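Xyloglucan-specific endo-beta-1,4-glucanase BoGH5A (Bacteroides ovatus, PDB 3ZMR) catalyses the endohydrolysis of beta-1,4-glucosidic linkages in the xyloglucan backbone, with retention of the beta-configuration, to produce xyloglucan oligosaccharides. Local coordinates at residues Asn310-Val313 with Ala314-Val317; Thr114-Gln117 with Leu118-Leu121; Gly297-His300 with Tyr301-Leu304; Phe284-Val287 with Phe288-Val292. All coordinates share one frame; numbering follows the deposited sequence.

Contact 1. Residues Asn310-Val313 with Ala314-Val317; sequences NTDV and AKAV. With EDO (1,2-ethanediol), chain J.
The chain passes from an extended Asp312 directly into the helix that starts at Val313, and the backbone oxygens of Asp312 and Val313 accept the N-H groups of Ala316 and Val317. Asp312 holds its CG anti to the backbone N (chi1 179°), which brings the carboxylate forward over the amides of the first turn. There OD2 of Asp312 takes the N-H of Lys315 at 2.9 Å, on the anti side of the carboxylate and 19° out of its plane. This is an N-cap, and aspartate suits it twice over: it satisfies an early amide that no preceding turn could serve, and its charge probably interacts well with the positive end of the helix dipole. In the TIM barrel this helix, 313-319, follows strand 304-307, and the buried Val313 and Ala316 lean on strand 331-337. The aliphatic part of Lys315 runs past the cap, CG lying 3.5 Å from Asp312 OD2. Lys315 NZ stops 4.0 Å from Asp312 OD2, too far for a salt bridge, and one water joins the two groups instead. In one of the two conformers of Asn310, a second water links its ND2 to Lys315 NZ, and OD1 is held by Asn264. The other carboxylate oxygen, Asp312 OD1, accepts from O1 of an ethanediol at 2.8 Å, and a third water connects it to Ala314 N.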
loop_
_atom_site.group_PDB
_atom_site.type_symbol
_atom_site.label_atom_id
_atom_site.label_comp_id
_atom_site.label_asym_id
_atom_site.label_seq_id
_atom_site.Cartn_x
_atom_site.Cartn_y
_atom_site.Cartn_z
ATOM N N ASN A 310 7.327 4.724 -0.392
ATOM C CA ASN A 310 8.082 4.401 -1.620
ATOM C C ASN A 310 7.797 2.964 -2.119
ATOM O O ASN A 310 8.543 2.449 -2.955
ATOM C CB ASN A 310 9.619 4.499 -1.400
ATOM C CG ASN A 310 10.196 5.912 -1.504
ATOM O OD1 ASN A 310 9.513 6.910 -1.717
ATOM N ND2 ASN A 310 11.496 5.975 -1.340
ATOM N N THR A 311 6.775 2.309 -1.561
ATOM C CA THR A 311 6.572 0.818 -1.676
ATOM C C THR A 311 7.878 0.032 -1.360
ATOM O O THR A 311 8.102 -1.068 -1.842
ATOM C CB THR A 311 5.952 0.357 -3.000
ATOM O OG1 THR A 311 6.792 0.755 -4.091
ATOM C CG2 THR A 311 4.571 0.902 -3.155
ATOM N N ASP A 312 8.713 0.599 -0.496
ATOM C CA ASP A 312 10.038 0.006 -0.243
ATOM C C ASP A 312 9.974 -1.000 0.897
ATOM O O ASP A 312 9.450 -0.698 1.976
ATOM C CB ASP A 312 11.045 1.104 0.107
ATOM C CG ASP A 312 12.413 0.565 0.389
ATOM O OD1 ASP A 312 13.090 0.175 -0.581
ATOM O OD2 ASP A 312 12.807 0.469 1.559
ATOM N N VAL A 313 10.547 -2.184 0.675
ATOM C CA VAL A 313 10.527 -3.245 1.670
ATOM C C VAL A 313 11.170 -2.826 2.988
ATOM O O VAL A 313 10.563 -2.993 4.057
ATOM C CB VAL A 313 11.143 -4.549 1.137
ATOM C CG1 VAL A 313 11.260 -5.587 2.270
ATOM C CG2 VAL A 313 10.304 -5.107 -0.012
ATOM N N ALA A 314 12.394 -2.303 2.961
ATOM C CA ALA A 314 13.063 -1.974 4.222
ATOM C C ALA A 314 12.295 -0.876 4.970
ATOM O O ALA A 314 12.201 -0.904 6.194
ATOM C CB ALA A 314 14.526 -1.593 3.995
ATOM N N LYS A 315 11.761 0.098 4.244
ATOM C CA LYS A 315 10.953 1.148 4.870
ATOM C C LYS A 315 9.629 0.623 5.443
ATOM O O LYS A 315 9.083 1.191 6.405
ATOM C CB LYS A 315 10.742 2.345 3.943
ATOM C CG LYS A 315 12.019 3.144 3.668
ATOM C CD LYS A 315 11.804 4.239 2.643
ATOM C CE LYS A 315 13.060 5.054 2.412
ATOM N NZ LYS A 315 14.139 4.266 1.786
ATOM N N ALA A 316 9.085 -0.426 4.825
ATOM C CA ALA A 316 7.887 -1.076 5.395
ATOM C C ALA A 316 8.214 -1.631 6.777
ATOM O O ALA A 316 7.533 -1.359 7.774
ATOM C CB ALA A 316 7.384 -2.195 4.483
ATOM N N VAL A 317 9.269 -2.428 6.834
ATOM C CA VAL A 317 9.678 -3.080 8.060
ATOM C C VAL A 317 9.959 -2.043 9.146
ATOM O O VAL A 317 9.574 -2.218 10.304
ATOM C CB VAL A 317 10.913 -3.970 7.813
ATOM C CG1 VAL A 317 11.491 -4.508 9.116
ATOM C CG2 VAL A 317 10.557 -5.139 6.890
HETATM C C1 EDO J . 11.320 0.809 -3.652
HETATM O O1 EDO J . 12.329 -0.137 -3.232
HETATM C C2 EDO J . 10.290 0.159 -4.582
HETATM O O2 EDO J . 10.909 -0.174 -5.834
HETATM O O HOH W 1 13.049 3.869 -0.899
HETATM O O HOH W 2 14.182 -2.258 0.618
HETATM O O HOH W 3 15.195 1.506 2.135
#

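Contact 2. Residues Thr114-Gln117 with Leu118-Leu121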
loop_
_atom_site.group_PDB
_atom_site.type_symbol
_atom_site.label_atom_id
_atom_site.label_comp_id
_atom_site.label_asym_id
_atom_site.label_seq_id
_atom_site.Cartn_x
_atom_site.Cartn_y
_atom_site.Cartn_z
ATOM N N THR A 114 -10.076 -14.041 6.041
ATOM C CA THR A 114 -9.125 -12.987 6.340
ATOM C C THR A 114 -8.367 -12.628 5.050
ATOM O O THR A 114 -8.324 -13.416 4.112
ATOM C CB THR A 114 -8.108 -13.378 7.400
ATOM O OG1 THR A 114 -7.335 -14.449 6.867
ATOM C CG2 THR A 114 -8.789 -13.793 8.697
ATOM N N SER A 115 -7.787 -11.431 5.015
ATOM C CA SER A 115 -6.918 -11.075 3.894
ATOM C C SER A 115 -5.814 -12.121 3.725
ATOM O O SER A 115 -5.431 -12.458 2.603
ATOM C CB SER A 115 -6.384 -9.672 4.030
ATOM O OG SER A 115 -7.435 -8.746 3.861
ATOM N N MET A 116 -5.270 -12.619 4.839
ATOM C CA MET A 116 -4.240 -13.660 4.735
ATOM C C MET A 116 -4.759 -14.894 3.964
ATOM O O MET A 116 -4.072 -15.472 3.106
ATOM C CB MET A 116 -3.698 -14.041 6.122
ATOM C CG MET A 116 -2.542 -15.030 6.059
ATOM S SD MET A 116 -1.057 -14.421 5.195
ATOM C CE MET A 116 -0.514 -13.275 6.402
ATOM N N GLN A 117 -5.963 -15.342 4.311
ATOM C CA GLN A 117 -6.571 -16.510 3.647
ATOM C C GLN A 117 -6.836 -16.208 2.177
ATOM O O GLN A 117 -6.609 -17.029 1.308
ATOM C CB GLN A 117 -7.873 -16.900 4.344
ATOM C CG GLN A 117 -7.677 -17.562 5.703
ATOM C CD GLN A 117 -8.987 -17.837 6.397
ATOM O OE1 GLN A 117 -9.745 -16.917 6.645
ATOM N NE2 GLN A 117 -9.278 -19.114 6.668
ATOM N N LEU A 118 -7.291 -14.990 1.898
ATOM C CA LEU A 118 -7.543 -14.587 0.521
ATOM C C LEU A 118 -6.230 -14.617 -0.251
ATOM O O LEU A 118 -6.206 -15.038 -1.420
ATOM C CB LEU A 118 -8.193 -13.209 0.460
ATOM C CG LEU A 118 -8.932 -12.939 -0.851
ATOM C CD1 LEU A 118 -10.317 -13.552 -0.856
ATOM C CD2 LEU A 118 -9.029 -11.440 -1.132
ATOM N N SER A 119 -5.147 -14.175 0.390
ATOM C CA SER A 119 -3.842 -14.105 -0.288
ATOM C C SER A 119 -3.398 -15.485 -0.775
ATOM O O SER A 119 -2.806 -15.611 -1.843
ATOM C CB SER A 119 -2.771 -13.433 0.583
ATOM O OG SER A 119 -2.273 -14.289 1.572
ATOM N N ALA A 120 -3.758 -16.523 -0.038
ATOM C CA ALA A 120 -3.335 -17.871 -0.388
ATOM C C ALA A 120 -4.076 -18.391 -1.647
ATOM O O ALA A 120 -3.606 -19.320 -2.311
ATOM C CB ALA A 120 -3.587 -18.795 0.785
ATOM N N LEU A 121 -5.207 -17.772 -1.982
ATOM C CA LEU A 121 -5.998 -18.088 -3.184
ATOM C C LEU A 121 -5.548 -17.278 -4.401
ATOM O O LEU A 121 -5.822 -17.623 -5.548
ATOM C CB LEU A 121 -7.483 -17.795 -2.924
ATOM C CG LEU A 121 -8.106 -18.510 -1.735
ATOM C CD1 LEU A 121 -9.577 -18.103 -1.589
ATOM C CD2 LEU A 121 -7.988 -20.023 -1.894
#
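Peptide and amide planes, not rings, are the flat groups here: the Met116 carbonyl receives the Ser119 hydroxyl from a direction tilted 25° off its plane, whereas the Gln117 amide is met in plane, Thr114 N using a lone pair of OE1. The Ser119 bond is short, OG to Met116 O 2.6 Å. It forms because OG stands between the backbone N and the carbonyl carbon (chi1 78°), turned back along the preceding turn. The sulfur of Met116 lies alongside, SD 3.8 Å from Ser119 OG. Ala120 N gives Met116 O a weak bond of 3.3 Å, so an alanine in place of Ser119 would probably leave that carbonyl leaning on a poor donor. At the start of the helix threonine has a hydroxyl to accept an early amide, Gln117 N donating to Thr114 OG1 at 3.0 Å, and glutamine is long enough for its OE1 to reach back to Thr114 N, also at 3.0 Å. Leu118 turns inward on Tyr210 and His303, while Ser115 OG bonds to His303 ND1 and Ser119 touches Phe332. The reciprocal Thr114-Gln117 pair is a capping box, here opening helix 115-122, which lies across the N-terminal ends of the TIM-barrel strands.

Contact 3. Residues Gly297-His300 with Tyr301-Leu304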
loop_
_atom_site.group_PDB
_atom_site.type_symbol
_atom_site.label_atom_id
_atom_site.label_comp_id
_atom_site.label_asym_id
_atom_site.label_seq_id
_atom_site.Cartn_x
_atom_site.Cartn_y
_atom_site.Cartn_z
ATOM N N GLY A 297 -21.974 -0.641 2.535
ATOM C CA GLY A 297 -22.273 -1.736 1.627
ATOM C C GLY A 297 -21.173 -2.786 1.654
ATOM O O GLY A 297 -20.579 -3.089 2.702
ATOM N N ARG A 298 -20.882 -3.365 0.497
ATOM C CA ARG A 298 -19.807 -4.363 0.413
ATOM C C ARG A 298 -18.426 -3.748 0.711
ATOM O O ARG A 298 -17.473 -4.474 1.027
ATOM C CB ARG A 298 -19.810 -5.005 -0.960
ATOM C CG ARG A 298 -21.007 -5.918 -1.213
ATOM C CD ARG A 298 -20.941 -6.394 -2.639
ATOM N NE ARG A 298 -22.038 -7.207 -3.149
ATOM C CZ ARG A 298 -23.216 -6.756 -3.529
ATOM N NH1 ARG A 298 -23.589 -5.486 -3.338
ATOM N NH2 ARG A 298 -24.058 -7.625 -4.113
ATOM N N ASN A 299 -18.311 -2.424 0.578
ATOM C CA ASN A 299 -17.064 -1.737 0.887
ATOM C C ASN A 299 -16.712 -1.775 2.378
ATOM O O ASN A 299 -15.595 -1.524 2.770
ATOM C CB ASN A 299 -17.076 -0.294 0.411
ATOM C CG ASN A 299 -16.970 -0.171 -1.104
ATOM O OD1 ASN A 299 -16.556 -1.097 -1.818
ATOM N ND2 ASN A 299 -17.325 0.979 -1.591
ATOM N N HIS A 300 -17.674 -2.117 3.211
ATOM C CA HIS A 300 -17.400 -2.379 4.629
ATOM C C HIS A 300 -16.452 -3.564 4.804
ATOM O O HIS A 300 -15.604 -3.547 5.677
ATOM C CB HIS A 300 -18.722 -2.647 5.360
ATOM C CG HIS A 300 -18.578 -2.897 6.833
ATOM N ND1 HIS A 300 -18.440 -1.871 7.729
ATOM C CD2 HIS A 300 -18.516 -4.041 7.558
ATOM C CE1 HIS A 300 -18.353 -2.361 8.955
ATOM N NE2 HIS A 300 -18.386 -3.675 8.879
ATOM N N TYR A 301 -16.587 -4.552 3.917
ATOM C CA TYR A 301 -15.893 -5.831 4.003
ATOM C C TYR A 301 -14.759 -6.026 2.990
ATOM O O TYR A 301 -14.026 -7.025 3.068
ATOM C CB TYR A 301 -16.896 -6.961 3.781
ATOM C CG TYR A 301 -17.954 -7.084 4.858
ATOM C CD1 TYR A 301 -17.632 -7.569 6.140
ATOM C CD2 TYR A 301 -19.276 -6.732 4.616
ATOM C CE1 TYR A 301 -18.588 -7.730 7.134
ATOM C CE2 TYR A 301 -20.233 -6.884 5.609
ATOM C CZ TYR A 301 -19.868 -7.365 6.852
ATOM O OH TYR A 301 -20.830 -7.511 7.818
ATOM N N ARG A 302 -14.646 -5.122 2.014
ATOM C CA ARG A 302 -13.721 -5.332 0.907
ATOM C C ARG A 302 -12.303 -5.417 1.414
ATOM O O ARG A 302 -11.913 -4.717 2.353
ATOM C CB ARG A 302 -13.878 -4.196 -0.089
ATOM C CG ARG A 302 -13.108 -4.370 -1.375
ATOM C CD ARG A 302 -13.408 -3.331 -2.492
ATOM N NE ARG A 302 -14.839 -3.158 -2.691
ATOM C CZ ARG A 302 -15.663 -4.069 -3.217
ATOM N NH1 ARG A 302 -15.224 -5.234 -3.729
ATOM N NH2 ARG A 302 -16.974 -3.843 -3.209
ATOM N N HIS A 303 -11.498 -6.223 0.758
ATOM C CA HIS A 303 -10.078 -6.287 1.100
ATOM C C HIS A 303 -9.380 -5.109 0.476
ATOM O O HIS A 303 -9.515 -4.832 -0.720
ATOM C CB HIS A 303 -9.471 -7.587 0.585
ATOM C CG HIS A 303 -10.092 -8.813 1.204
ATOM N ND1 HIS A 303 -9.487 -9.551 2.209
ATOM C CD2 HIS A 303 -11.275 -9.417 0.950
ATOM C CE1 HIS A 303 -10.272 -10.566 2.524
ATOM N NE2 HIS A 303 -11.368 -10.491 1.788
ATOM N N LEU A 304 -8.686 -4.366 1.326
ATOM C CA LEU A 304 -7.990 -3.131 0.945
ATOM C C LEU A 304 -6.481 -3.324 1.043
ATOM O O LEU A 304 -5.987 -4.049 1.900
ATOM C CB LEU A 304 -8.444 -1.955 1.814
ATOM C CG LEU A 304 -9.955 -1.684 1.881
ATOM C CD1 LEU A 304 -10.225 -0.470 2.745
ATOM C CD2 LEU A 304 -10.587 -1.526 0.513
#
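Asn299 and Arg302 form the tight, buried part of this contact, whereas His300 and Tyr301 meet on a side partly open to solvent. Arg302 grips Asn299 side-on: NE reaches OD1 of Asn299 at 2.8 Å and NH2 reaches the same atom at 3.1 Å. The oxygen lies in the guanidinium plane, although the amide itself stands nearly upright to it, the two planes 82° apart. Both side chains point the same way, and Arg302 can present this edge because its chain bends at chi3 (-48°). The remaining N-H groups serve backbone oxygens: NH1 bonds to Leu255 O and NH2 also to Tyr251 O, while Asn299 ND2 is held by Ala245 O and Thr295 OG1. These bonds pin the connection between helix 275-293 and strand 304-307 at the N-terminal end of the barrel strands. A leucine in place of Arg302 has no side-chain N-H to offer, and would probably leave Asn299 OD1 without its paired grip and the connection less firmly tied to the Tyr251 and Leu255 carbonyls. The neighbouring turn is closed by Tyr301 N bonding to Arg298 O at 3.0 Å. On the looser side the imidazole of His300 makes a T-shaped stack with the phenol ring of Tyr301, centroids 4.8 Å apart. Carbon CD2 of His300 stands over the centre of the Tyr301 ring, 3.6 Å above its plane, edge pointing into face.

Contact 4. Residues Phe284-Val287 with Phe288-Val292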
loop_
_atom_site.group_PDB
_atom_site.type_symbol
_atom_site.label_atom_id
_atom_site.label_comp_id
_atom_site.label_asym_id
_atom_site.label_seq_id
_atom_site.Cartn_x
_atom_site.Cartn_y
_atom_site.Cartn_z
ATOM N N PHE A 284 -1.965 9.014 4.698
ATOM C CA PHE A 284 -2.664 8.809 3.403
ATOM C C PHE A 284 -3.353 7.440 3.381
ATOM O O PHE A 284 -4.473 7.295 2.880
ATOM C CB PHE A 284 -1.706 8.920 2.205
ATOM C CG PHE A 284 -1.067 10.306 2.014
ATOM C CD1 PHE A 284 -1.693 11.477 2.416
ATOM C CD2 PHE A 284 0.185 10.416 1.430
ATOM C CE1 PHE A 284 -1.072 12.726 2.232
ATOM C CE2 PHE A 284 0.797 11.635 1.206
ATOM C CZ PHE A 284 0.174 12.800 1.612
ATOM N N ASN A 285 -2.647 6.417 3.862
ATOM C CA ASN A 285 -3.231 5.076 3.954
ATOM C C ASN A 285 -4.489 5.079 4.809
ATOM O O ASN A 285 -5.496 4.486 4.454
ATOM C CB ASN A 285 -2.241 4.042 4.494
ATOM C CG ASN A 285 -1.106 3.727 3.539
ATOM O OD1 ASN A 285 -1.204 3.905 2.332
ATOM N ND2 ASN A 285 -0.019 3.224 4.101
ATOM N N GLN A 286 -4.435 5.790 5.921
ATOM C CA GLN A 286 -5.595 5.924 6.802
ATOM C C GLN A 286 -6.772 6.667 6.139
ATOM O O GLN A 286 -7.927 6.241 6.274
ATOM C CB GLN A 286 -5.207 6.594 8.129
ATOM C CG GLN A 286 -6.375 6.550 9.121
ATOM C CD GLN A 286 -6.602 5.160 9.673
ATOM O OE1 GLN A 286 -5.762 4.634 10.407
ATOM N NE2 GLN A 286 -7.716 4.543 9.287
ATOM N N VAL A 287 -6.479 7.754 5.434
ATOM C CA VAL A 287 -7.493 8.477 4.684
ATOM C C VAL A 287 -8.218 7.534 3.713
ATOM O O VAL A 287 -9.445 7.529 3.600
ATOM C CB VAL A 287 -6.925 9.688 3.924
ATOM C CG1 VAL A 287 -7.979 10.309 3.012
ATOM C CG2 VAL A 287 -6.415 10.734 4.912
ATOM N N PHE A 288 -7.441 6.765 2.959
ATOM C CA PHE A 288 -8.002 5.837 2.001
ATOM C C PHE A 288 -8.932 4.820 2.694
ATOM O O PHE A 288 -10.043 4.607 2.266
ATOM C CB PHE A 288 -6.848 5.148 1.271
ATOM C CG PHE A 288 -7.216 3.840 0.596
ATOM C CD1 PHE A 288 -8.107 3.767 -0.475
ATOM C CD2 PHE A 288 -6.651 2.654 1.058
ATOM C CE1 PHE A 288 -8.419 2.540 -1.063
ATOM C CE2 PHE A 288 -6.939 1.446 0.459
ATOM C CZ PHE A 288 -7.809 1.386 -0.601
ATOM N N VAL A 289 -8.466 4.197 3.762
ATOM C CA VAL A 289 -9.292 3.209 4.467
ATOM C C VAL A 289 -10.598 3.866 4.989
ATOM O O VAL A 289 -11.693 3.335 4.793
ATOM C CB VAL A 289 -8.506 2.515 5.602
ATOM C CG1 VAL A 289 -9.409 1.664 6.488
ATOM C CG2 VAL A 289 -7.408 1.661 4.998
ATOM N N ASN A 290 -10.449 5.011 5.641
ATOM C CA ASN A 290 -11.593 5.758 6.175
ATOM C C ASN A 290 -12.650 5.997 5.097
ATOM O O ASN A 290 -13.824 5.801 5.314
ATOM C CB ASN A 290 -11.165 7.127 6.707
ATOM C CG ASN A 290 -10.352 7.058 7.968
ATOM O OD1 ASN A 290 -10.231 6.005 8.621
ATOM N ND2 ASN A 290 -9.786 8.222 8.333
ATOM N N THR A 291 -12.184 6.469 3.939
ATOM C CA THR A 291 -13.051 6.860 2.840
ATOM C C THR A 291 -13.837 5.661 2.284
ATOM O O THR A 291 -15.036 5.732 2.099
ATOM C CB THR A 291 -12.213 7.535 1.713
ATOM O OG1 THR A 291 -11.511 8.682 2.233
ATOM C CG2 THR A 291 -13.075 7.929 0.505
ATOM N N VAL A 292 -13.132 4.546 2.046
ATOM C CA VAL A 292 -13.799 3.361 1.511
ATOM C C VAL A 292 -14.831 2.840 2.516
ATOM O O VAL A 292 -15.981 2.568 2.166
ATOM C CB VAL A 292 -12.781 2.266 1.137
ATOM C CG1 VAL A 292 -13.483 0.971 0.726
ATOM C CG2 VAL A 292 -11.858 2.773 0.024
#
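Gln286 starts with CG anti to its own N (chi1 -172°) and then bends at chi2 (73°), which folds its amide forward along the helix; Asn290, one turn on, leans back beside its own backbone N. The two side chains cross, their amide planes 26° apart, and NE2 of Gln286 donates to OD1 of Asn290 at 3.0 Å. The donor stands above the carbonyl plane of Asn290 instead of on a lone pair. Each amide has a second partner: Gln286 OE1 takes the N-H of Leu324, and Asn290 OD1 is hydrogen-bonded to Tyr94 OH. Glutamine suits its place because it can give to one neighbour and accept from another. On another side of the helix Thr291 lies alongside Val287 and turns its hydroxyl back, OG1 to Val287 O being 2.7 Å. Val287 O also takes Thr291 N at 3.0 Å, and the two donors arrive from opposite faces of its plane. A buried threonine thereby spends its hydroxyl within its own helix and keeps a methyl for packing. Phe288 lays CB 3.5 Å from Asn285 O and sends its ring inward against Leu304, Val306 and Phe257, where helix 275-293 covers the barrel strands. Asn285 ND2 joins the same strand layer through Gln307 O. Neutral groups carry both the bonds within the helix and those to Leu324, Tyr94 and Gln307, so these links need no charged partner.

In the fold
Along the chain the order is contact 2, contact 4, contact 3, contact 1. The last three trace successive elements of the TIM barrel: helix 275-293 holds contact 4, contact 3 leads into strand 304-307, and contact 1 opens helix 313-319 beyond that strand. Contacts 3 and 4, their centres about 12 Å apart, touch where Leu304 meets Phe288 and Val292. Contact 3 also meets contact 2, on helix 115-122, through Ser115 and His303, with about 15 Å between centres. Contact 1 touches none of the others; strand 304-307 separates it from contact 3, about 25 Å away between centres, and carries the chain from the barrel's N-terminal end to the end bearing the active site.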